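Local coordinates for cell division control protein 45 cdc45 putative (Entamoeba histolytica, PDB 6CC2) that probably acts in chromosomal DNA replication as the Cdc45 component of the CMG helicase, in which its family joins Mcm2-7 and GINS, at residues 436-441 and 470-475; 405-410 and 447-452; 522-525 and 531-534; 418-423 and 428-433. All blocks are in the same frame, centred on the assembly; numbering follows the deposited sequence. Where two conformers were deposited one is given.

Contact 1 (436-441 and 470-475); sequences LLSIRF and LAVLDA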
# COMPACT_ATOMS: atom_id res chain seq x y z
N LEU A 436 20.37 8.54 20.07
CA LEU A 436 20.51 7.40 19.17
C LEU A 436 19.33 7.28 18.21
O LEU A 436 19.52 7.13 16.99
CB LEU A 436 20.67 6.11 19.98
CG LEU A 436 20.68 4.81 19.18
CD1 LEU A 436 21.81 4.78 18.16
CD2 LEU A 436 20.77 3.61 20.12
N LEU A 437 18.10 7.32 18.73
CA LEU A 437 16.94 7.16 17.87
C LEU A 437 16.83 8.31 16.88
O LEU A 437 16.45 8.12 15.72
CB LEU A 437 15.66 7.06 18.70
CG LEU A 437 15.53 5.89 19.66
CD1 LEU A 437 14.13 5.90 20.28
CD2 LEU A 437 15.80 4.57 18.97
N SER A 438 17.17 9.53 17.33
CA SER A 438 17.01 10.71 16.49
C SER A 438 17.91 10.64 15.27
O SER A 438 17.49 10.92 14.15
CB SER A 438 17.33 11.97 17.31
OG SER A 438 16.35 12.18 18.31
N ILE A 439 19.18 10.27 15.48
CA ILE A 439 20.13 10.24 14.37
C ILE A 439 19.68 9.21 13.34
O ILE A 439 19.91 9.39 12.15
CB ILE A 439 21.55 9.95 14.91
CG1 ILE A 439 22.59 10.65 14.04
CG2 ILE A 439 21.82 8.46 14.94
CD1 ILE A 439 22.69 12.15 14.31
N ARG A 440 18.99 8.15 13.78
CA ARG A 440 18.57 7.09 12.86
C ARG A 440 17.31 7.44 12.06
O ARG A 440 17.11 6.86 10.99
CB ARG A 440 18.30 5.81 13.65
CG ARG A 440 19.56 5.19 14.26
CD ARG A 440 19.19 4.09 15.24
NE ARG A 440 18.19 3.19 14.68
CZ ARG A 440 17.49 2.30 15.38
NH1 ARG A 440 17.69 2.19 16.69
NH2 ARG A 440 16.60 1.53 14.77
N PHE A 441 16.48 8.35 12.54
CA PHE A 441 15.21 8.64 11.89
C PHE A 441 15.03 10.12 11.54
O PHE A 441 13.91 10.52 11.21
CB PHE A 441 14.05 8.15 12.76
CG PHE A 441 13.90 6.68 12.76
CD1 PHE A 441 13.15 6.04 11.76
CD2 PHE A 441 14.53 5.89 13.72
CE1 PHE A 441 13.03 4.66 11.74
CE2 PHE A 441 14.40 4.51 13.70
CZ PHE A 441 13.66 3.90 12.71
N LEU A 470 4.78 13.20 13.85
CA LEU A 470 6.02 12.76 14.46
C LEU A 470 7.07 13.84 14.27
O LEU A 470 7.26 14.31 13.15
CB LEU A 470 6.49 11.45 13.81
CG LEU A 470 7.88 10.97 14.24
CD1 LEU A 470 7.88 10.52 15.65
CD2 LEU A 470 8.31 9.83 13.29
N ALA A 471 7.70 14.24 15.37
CA ALA A 471 8.81 15.19 15.35
C ALA A 471 10.09 14.50 15.77
O ALA A 471 10.15 13.93 16.87
CB ALA A 471 8.52 16.36 16.28
N VAL A 472 11.12 14.56 14.93
CA VAL A 472 12.40 13.91 15.20
C VAL A 472 13.50 14.95 15.21
O VAL A 472 13.63 15.72 14.24
CB VAL A 472 12.71 12.80 14.18
CG1 VAL A 472 14.00 12.04 14.60
CG2 VAL A 472 11.52 11.85 14.03
N LEU A 473 14.30 14.95 16.28
CA LEU A 473 15.38 15.90 16.40
C LEU A 473 16.44 15.65 15.34
O LEU A 473 16.91 14.53 15.16
CB LEU A 473 16.01 15.79 17.80
CG LEU A 473 17.23 16.67 18.04
CD1 LEU A 473 16.87 18.15 18.02
CD2 LEU A 473 17.91 16.30 19.35
N ASP A 474 16.81 16.71 14.62
CA ASP A 474 17.99 16.75 13.77
C ASP A 474 18.97 17.66 14.50
O ASP A 474 18.94 18.88 14.35
CB ASP A 474 17.66 17.27 12.37
CG ASP A 474 18.85 17.21 11.44
OD1 ASP A 474 20.01 17.28 11.92
OD2 ASP A 474 18.62 17.11 10.22
N ALA A 475 19.82 17.05 15.33
CA ALA A 475 20.64 17.82 16.26
C ALA A 475 21.68 18.66 15.53
O ALA A 475 22.02 19.75 15.99
CB ALA A 475 21.33 16.88 17.25

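Contact 2 (405-410 and 447-452); sequences KNLVET and ALQLAQ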
# COMPACT_ATOMS: atom_id res chain seq x y z
N LYS A 405 11.93 -5.08 11.08
CA LYS A 405 12.70 -5.30 12.31
C LYS A 405 13.13 -3.97 12.92
O LYS A 405 13.07 -3.79 14.14
CB LYS A 405 13.90 -6.18 12.02
CG LYS A 405 13.49 -7.64 11.75
CD LYS A 405 14.64 -8.48 11.21
CE LYS A 405 15.63 -8.83 12.27
NZ LYS A 405 16.59 -9.85 11.76
N ASN A 406 13.55 -3.02 12.08
CA ASN A 406 13.99 -1.72 12.58
C ASN A 406 12.81 -0.92 13.13
O ASN A 406 12.92 -0.30 14.20
CB ASN A 406 14.69 -0.95 11.46
CG ASN A 406 15.24 0.37 11.93
OD1 ASN A 406 15.60 0.53 13.10
ND2 ASN A 406 15.32 1.33 11.01
N LEU A 407 11.69 -0.90 12.40
CA LEU A 407 10.55 -0.09 12.79
C LEU A 407 9.90 -0.61 14.07
O LEU A 407 9.59 0.18 14.98
CB LEU A 407 9.53 -0.04 11.66
CG LEU A 407 10.00 0.71 10.43
CD1 LEU A 407 9.05 0.44 9.26
CD2 LEU A 407 10.09 2.21 10.74
N VAL A 408 9.68 -1.92 14.16
CA VAL A 408 9.05 -2.49 15.36
C VAL A 408 9.92 -2.25 16.58
O VAL A 408 9.43 -1.82 17.64
CB VAL A 408 8.76 -3.99 15.14
CG1 VAL A 408 8.42 -4.66 16.49
CG2 VAL A 408 7.64 -4.17 14.17
N GLU A 409 11.22 -2.49 16.46
CA GLU A 409 12.12 -2.28 17.59
C GLU A 409 12.06 -0.83 18.07
O GLU A 409 11.88 -0.57 19.27
CB GLU A 409 13.55 -2.66 17.20
CG GLU A 409 14.58 -2.40 18.30
CD GLU A 409 15.98 -2.79 17.89
OE1 GLU A 409 16.44 -3.88 18.28
OE2 GLU A 409 16.63 -2.00 17.16
N THR A 410 12.24 0.13 17.15
CA THR A 410 12.18 1.53 17.55
C THR A 410 10.79 1.89 18.05
O THR A 410 10.64 2.59 19.06
CB THR A 410 12.55 2.42 16.35
OG1 THR A 410 13.85 2.06 15.86
CG2 THR A 410 12.55 3.90 16.74
N ALA A 447 11.86 8.98 8.71
CA ALA A 447 10.83 9.47 9.61
C ALA A 447 9.44 9.12 9.09
O ALA A 447 8.57 8.77 9.88
CB ALA A 447 10.97 10.98 9.80
N LEU A 448 9.23 9.22 7.77
CA LEU A 448 7.92 8.89 7.20
C LEU A 448 7.56 7.44 7.47
O LEU A 448 6.41 7.12 7.82
CB LEU A 448 7.92 9.16 5.70
CG LEU A 448 7.74 10.61 5.24
CD1 LEU A 448 8.28 10.81 3.82
CD2 LEU A 448 6.27 10.99 5.33
N GLN A 449 8.54 6.54 7.36
CA GLN A 449 8.26 5.13 7.62
C GLN A 449 7.91 4.91 9.08
O GLN A 449 7.03 4.11 9.40
CB GLN A 449 9.46 4.27 7.21
CG GLN A 449 9.73 4.28 5.73
CD GLN A 449 10.89 3.40 5.40
OE1 GLN A 449 10.82 2.18 5.52
NE2 GLN A 449 11.97 4.02 4.98
N LEU A 450 8.63 5.59 9.98
CA LEU A 450 8.34 5.44 11.40
C LEU A 450 6.99 6.02 11.75
O LEU A 450 6.23 5.43 12.52
CB LEU A 450 9.47 6.10 12.21
CG LEU A 450 9.32 5.99 13.73
CD1 LEU A 450 9.24 4.51 14.14
CD2 LEU A 450 10.49 6.65 14.43
N ALA A 451 6.64 7.18 11.17
CA ALA A 451 5.33 7.77 11.44
C ALA A 451 4.21 6.83 11.01
O ALA A 451 3.20 6.70 11.71
CB ALA A 451 5.19 9.10 10.72
N GLN A 452 4.35 6.19 9.83
CA GLN A 452 3.35 5.25 9.35
C GLN A 452 3.21 4.07 10.30
O GLN A 452 2.09 3.64 10.62
CB GLN A 452 3.70 4.77 7.95
CG GLN A 452 2.74 3.71 7.42
CD GLN A 452 2.96 3.44 5.93
OE1 GLN A 452 3.72 4.14 5.26
NE2 GLN A 452 2.28 2.43 5.42

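Contact 3 (522-525 and 531-534); sequences TEIH and KYKK. With EDO (1,2-ethanediol), chain D; EDO (1,2-ethanediol), chain G.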
# COMPACT_ATOMS: atom_id res chain seq x y z
N THR A 522 7.56 18.82 7.11
CA THR A 522 8.05 20.18 7.32
C THR A 522 9.18 20.10 8.33
O THR A 522 9.65 19.02 8.68
CB THR A 522 6.91 21.13 7.75
OG1 THR A 522 7.42 22.48 7.82
CG2 THR A 522 6.33 20.76 9.09
N GLU A 523 9.64 21.26 8.80
CA GLU A 523 10.79 21.32 9.70
C GLU A 523 10.69 22.60 10.51
O GLU A 523 10.30 23.63 9.99
CB GLU A 523 12.09 21.28 8.89
CG GLU A 523 13.35 21.16 9.70
CD GLU A 523 14.58 20.93 8.83
OE1 GLU A 523 14.59 21.44 7.69
OE2 GLU A 523 15.51 20.22 9.27
N ILE A 524 11.03 22.51 11.80
CA ILE A 524 10.99 23.66 12.68
C ILE A 524 12.33 23.81 13.37
O ILE A 524 13.10 22.86 13.51
CB ILE A 524 9.86 23.54 13.73
CG1 ILE A 524 10.15 22.35 14.67
CG2 ILE A 524 8.52 23.34 13.06
CD1 ILE A 524 9.19 22.28 15.84
N HIS A 525 12.61 25.04 13.84
CA HIS A 525 13.73 25.25 14.74
C HIS A 525 13.47 24.49 16.04
O HIS A 525 12.35 24.48 16.55
CB HIS A 525 13.93 26.72 15.04
CG HIS A 525 14.31 27.53 13.84
ND1 HIS A 525 15.52 27.39 13.20
CD2 HIS A 525 13.63 28.49 13.16
CE1 HIS A 525 15.57 28.22 12.17
NE2 HIS A 525 14.44 28.90 12.12
N LYS A 531 6.07 26.19 20.67
CA LYS A 531 5.35 27.14 19.83
C LYS A 531 4.60 26.40 18.72
O LYS A 531 3.41 26.67 18.45
CB LYS A 531 6.32 28.16 19.25
CG LYS A 531 5.70 29.18 18.33
CD LYS A 531 6.77 30.10 17.75
CE LYS A 531 6.15 31.19 16.87
NZ LYS A 531 7.19 32.06 16.27
N TYR A 532 5.29 25.48 18.05
CA TYR A 532 4.66 24.71 16.98
C TYR A 532 3.53 23.83 17.49
O TYR A 532 2.47 23.73 16.85
CB TYR A 532 5.71 23.85 16.28
CG TYR A 532 5.11 22.96 15.23
CD1 TYR A 532 4.68 23.49 14.02
CD2 TYR A 532 4.91 21.62 15.45
CE1 TYR A 532 4.10 22.70 13.08
CE2 TYR A 532 4.34 20.82 14.51
CZ TYR A 532 3.93 21.36 13.31
OH TYR A 532 3.34 20.57 12.38
N LYS A 533 3.72 23.17 18.63
CA LYS A 533 2.65 22.33 19.15
C LYS A 533 1.42 23.17 19.48
O LYS A 533 0.28 22.73 19.22
CB LYS A 533 3.14 21.57 20.39
CG LYS A 533 4.14 20.44 20.04
CD LYS A 533 4.99 20.03 21.26
CE LYS A 533 4.28 19.08 22.15
NZ LYS A 533 5.13 18.70 23.35
N LYS A 534 1.62 24.37 20.03
CA LYS A 534 0.49 25.23 20.35
C LYS A 534 -0.23 25.69 19.09
O LYS A 534 -1.46 25.75 19.06
CB LYS A 534 0.96 26.44 21.17
CG LYS A 534 1.45 26.07 22.57
CD LYS A 534 1.80 27.30 23.40
CE LYS A 534 2.94 28.10 22.78
NZ LYS A 534 3.52 29.10 23.72
C1 EDO D . 9.39 27.62 13.62
O1 EDO D . 10.66 27.01 13.51
C2 EDO D . 8.43 26.56 14.10
O2 EDO D . 7.27 27.12 14.51
C1 EDO G . 13.56 26.20 10.25
O1 EDO G . 12.30 26.01 9.60
C2 EDO G . 14.54 25.14 9.80
O2 EDO G . 14.67 25.17 8.38

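Contact 4 (418-423 and 428-433); sequences GSCFNE and RFCSVS. With EDO (1,2-ethanediol), chain C.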
# COMPACT_ATOMS: atom_id res chain seq x y z
N GLY A 418 8.51 7.29 24.67
CA GLY A 418 8.43 8.55 23.97
C GLY A 418 7.39 9.49 24.54
O GLY A 418 6.54 9.13 25.36
N SER A 419 7.47 10.74 24.09
CA SER A 419 6.51 11.77 24.47
C SER A 419 5.41 11.78 23.41
O SER A 419 5.37 12.62 22.51
CB SER A 419 7.19 13.12 24.58
OG SER A 419 8.44 13.01 25.24
N CYS A 420 4.48 10.84 23.55
CA CYS A 420 3.38 10.67 22.61
C CYS A 420 2.05 10.98 23.29
O CYS A 420 1.77 10.47 24.38
CB CYS A 420 3.37 9.24 22.05
SG CYS A 420 2.36 9.03 20.57
N PHE A 421 1.25 11.82 22.65
CA PHE A 421 -0.02 12.25 23.21
C PHE A 421 -1.12 12.23 22.15
O PHE A 421 -0.86 12.33 20.96
CB PHE A 421 0.05 13.66 23.79
CG PHE A 421 1.13 13.84 24.82
CD1 PHE A 421 0.89 13.54 26.15
CD2 PHE A 421 2.38 14.32 24.46
CE1 PHE A 421 1.88 13.70 27.10
CE2 PHE A 421 3.37 14.49 25.41
CZ PHE A 421 3.12 14.18 26.73
N ASN A 422 -2.37 12.10 22.62
CA ASN A 422 -3.56 12.24 21.77
C ASN A 422 -4.12 13.64 21.99
O ASN A 422 -4.56 13.99 23.09
CB ASN A 422 -4.58 11.15 22.09
CG ASN A 422 -5.91 11.34 21.38
OD1 ASN A 422 -6.20 12.39 20.82
ND2 ASN A 422 -6.74 10.30 21.43
N GLU A 423 -4.05 14.48 20.96
CA GLU A 423 -4.47 15.86 21.07
C GLU A 423 -5.89 15.95 20.53
O GLU A 423 -6.10 15.92 19.31
CB GLU A 423 -3.51 16.78 20.33
CG GLU A 423 -2.11 16.79 20.94
CD GLU A 423 -2.12 17.27 22.40
OE1 GLU A 423 -2.93 18.14 22.74
OE2 GLU A 423 -1.31 16.75 23.19
N ARG A 428 -2.46 12.16 16.91
CA ARG A 428 -1.45 11.81 17.89
C ARG A 428 -0.18 12.57 17.54
O ARG A 428 0.11 12.80 16.36
CB ARG A 428 -1.16 10.33 17.95
CG ARG A 428 -2.32 9.53 18.46
CD ARG A 428 -1.91 8.09 18.73
NE ARG A 428 -3.04 7.44 19.39
CZ ARG A 428 -4.00 6.78 18.78
NH1 ARG A 428 -3.96 6.57 17.47
NH2 ARG A 428 -5.00 6.28 19.49
N PHE A 429 0.54 13.00 18.56
CA PHE A 429 1.77 13.76 18.38
C PHE A 429 2.84 13.09 19.22
O PHE A 429 2.61 12.79 20.40
CB PHE A 429 1.62 15.23 18.83
CG PHE A 429 2.81 16.07 18.49
CD1 PHE A 429 3.96 16.01 19.27
CD2 PHE A 429 2.79 16.91 17.41
CE1 PHE A 429 5.08 16.79 18.93
CE2 PHE A 429 3.89 17.67 17.06
CZ PHE A 429 5.04 17.59 17.82
N CYS A 430 4.00 12.85 18.61
CA CYS A 430 5.12 12.25 19.32
C CYS A 430 6.39 12.98 18.92
O CYS A 430 6.59 13.26 17.75
CB CYS A 430 5.26 10.79 18.99
SG CYS A 430 6.40 9.97 20.12
N SER A 431 7.24 13.28 19.89
CA SER A 431 8.51 13.93 19.61
C SER A 431 9.64 13.09 20.19
O SER A 431 9.51 12.52 21.27
CB SER A 431 8.57 15.37 20.16
OG SER A 431 8.53 15.43 21.55
N VAL A 432 10.72 12.99 19.43
CA VAL A 432 11.87 12.16 19.74
C VAL A 432 13.08 13.06 19.73
O VAL A 432 13.38 13.69 18.70
CB VAL A 432 12.04 11.03 18.70
CG1 VAL A 432 13.26 10.19 19.04
CG2 VAL A 432 10.79 10.17 18.64
N SER A 433 13.77 13.14 20.88
CA SER A 433 15.02 13.89 20.93
C SER A 433 16.10 13.10 21.66
O SER A 433 17.02 13.67 22.23
CB SER A 433 14.83 15.26 21.56
OG SER A 433 14.25 15.15 22.84
C1 EDO C . -0.46 8.60 22.03
O1 EDO C . 0.04 7.26 21.80
C2 EDO C . -1.77 8.55 22.82
O2 EDO C . -2.76 7.80 22.12
O HOH W 1 5.93 15.89 22.56
O HOH W 2 -5.63 7.45 22.20

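Contact 1 (436-441 and 470-475)
Val472 points its CB toward the helix at Ser438 and Phe441 and meets mainly backbone oxygen there. The helix belongs to a beta-alpha-beta crossover: strand 427-432 leads through helices 435-441 and 444-462 into strand 468-474, which lies beside strand 427-432 and parallel to it. The axes of helix 436-441 and strand 470-474 approach to 7.2 Å at 98°, nearly perpendicular, and the contact is correspondingly small, 201 Å² buried in all. With CG1 anti to its backbone N (chi1 -174°), Val472 puts that methyl 3.7 Å from Ser438 O and equally near Phe441 O. The Ser438 side chain lies alongside the backbone of Leu473: Ser438 CB is 3.4 Å from Leu473 O, and Ser438 OG is 3.7 Å from Leu473 CB. The hydroxyl makes no hydrogen bond to the strand; it bonds to Asp434 O, four residues earlier in the chain, and only weakly to Val432 O. Phe441 contributes its stem, with Phe441 CB 4.3 Å from Val472 CG1. Its ring leads away from the strand toward Thr410 and Leu450 of the flanking helices, and its edge, in plane, faces the carbonyl oxygen Leu437 O.

Contact 2 (405-410 and 447-452)
Leu407 drives one methyl into the backbone of helix 447-452. Its CD2 lies 3.7 Å from Leu450 CA, while the same Leu407 CD2 is 3.8 Å from Gln449 O, so the methyl rests on the peptide joining Gln449 and Leu450 as much as on side chains. Leu450 answers with both branches: its CD1 is 4.2 Å from Leu407 CD2, and its CD2 is 4.1 Å from Thr410 CG2, the Thr410 and Leu450 side chains crossing at about a right angle. The hydroxyl bond of Thr410 is consistent with this rotamer. At chi1 -57° OG1 sits beside its own backbone N, and Thr410 OG1 donates to Asn406 O at 3.0 Å; Thr410 N bonds the same oxygen from the opposite face of the carbonyl plane. With OG1 so placed, CG2 falls toward Leu450. Of the Gln449 side chain, CB is the atom that meets Leu407 CD2; its NE2 is turned to Asp368 OD1 and Tyr445 O. On another side of helix 444-462, Ala447 and Ala451 meet Val483 of the mixed sheet. The axes of segments 405-410 and 447-452 cross at -61°, 10.0 Å apart at closest. A crossover helix thus lies between the mixed sheet and helix 393-417, as in layered alpha/beta domains.

Contact 3 (522-525 and 531-534)
The last strand in the chain, 519-525 of the mixed sheet, is followed at once by the C-terminal helix 529-537, and this strand-turn-helix return lays Tyr532 against Ile524 in a buried apolar layer. The two side chains cross at about a right angle. Ile524 carries CG1 between its backbone N and carbonyl carbon (chi1 65°), and with the chain extended beyond it CD1 reaches 3.8 Å from Tyr532 CB. The other branch, Ile524 CG2, approaches the ring obliquely, 4.0 Å from Tyr532 CD1. Tyr532 is itself thrown toward the sheet by a CG anti to its backbone N (chi1 176°), and its far end comes loosely to Thr522, whose CG2 is 4.4 Å from Tyr532 OH. The hydroxyl of Thr522 bonds to Ser511 O. Ile482, Ile510, Phe501 and Phe429 are among the other neighbours of the tyrosine.

Two ethanediol molecules, probably from the crystallisation liquor, occupy the strand end. His525 N donates to O1 of the chain D molecule at 2.8 Å with an N-H...O angle of 161°, and C2 of that diol lies 3.4 Å from Ile524 CG2. The chain G molecule bonds through O1 to Glu523 O at 3.1 Å, while its C1 stands 3.4 Å above the plane of the His525 ring, over the centre. No hydrogen bond joins strand to helix here, so this part of the contact probably rests on burial of apolar surface, while strand-end backbone groups of Glu523 and His525 remain accessible to small polar molecules.

Contact 4 (418-423 and 428-433)
Phe421 and Phe429 form a reciprocal backbone pair: Phe421 N donates to Phe429 O at 2.8 Å, in the carbonyl plane, and Phe429 N returns the bond to Phe421 O at 2.9 Å. The next hydrogen-bonded pair is looser, Ser431 N lying 3.3 Å from Ser419 O and 41° above its carbonyl plane; a water held by Ser431 OG adds a weak bond to that oxygen. At the other end Arg428 NE donates to O2 of an ethanediol at 2.8 Å, with an N-H...O angle of 166°. A second water accepts from Asn422 ND2 and Arg428 NH2 and bonds the same O2.

These strands are an antiparallel beta hairpin, with 419-423 at the edge of the mixed sheet. Between the Phe421-Phe429 and Ser419-Ser431 pairs stands Cys420-Cys430, a non-hydrogen-bonded pair with CA atoms 4.0 Å apart. Cys420 has two conformers; the disulfide seen in the crystal presumably belongs to the other, since here the sulfurs are too far apart to be bonded, with Cys430 SG 3.7 Å from Cys420 CB. Phe429, with CG anti to the backbone N (chi1 -172°), swings its ring away from Phe421 toward Lys533 and Leu536 of the C-terminal helix.

Helix 393-417 opens contact 2 at 405-410 and runs directly into the hairpin of contact 4, which closes within a few residues and is nested inside the loop of contact 2. Helix 435-441 then opens contact 1; contact 2 closes on helix 444-462 before contact 1 closes on strand 468-474, so these two loops cross. Contact 3 follows in series near the C terminus. Contacts 1, 3 and 4 all reach the mixed sheet: Ala471 joins Cys430 and Val432 by probable backbone hydrogen bonds, and contacts 3 and 4 meet through the C-terminal helix. Contact 2 ties helix 393-417 to the crossover helix 444-462.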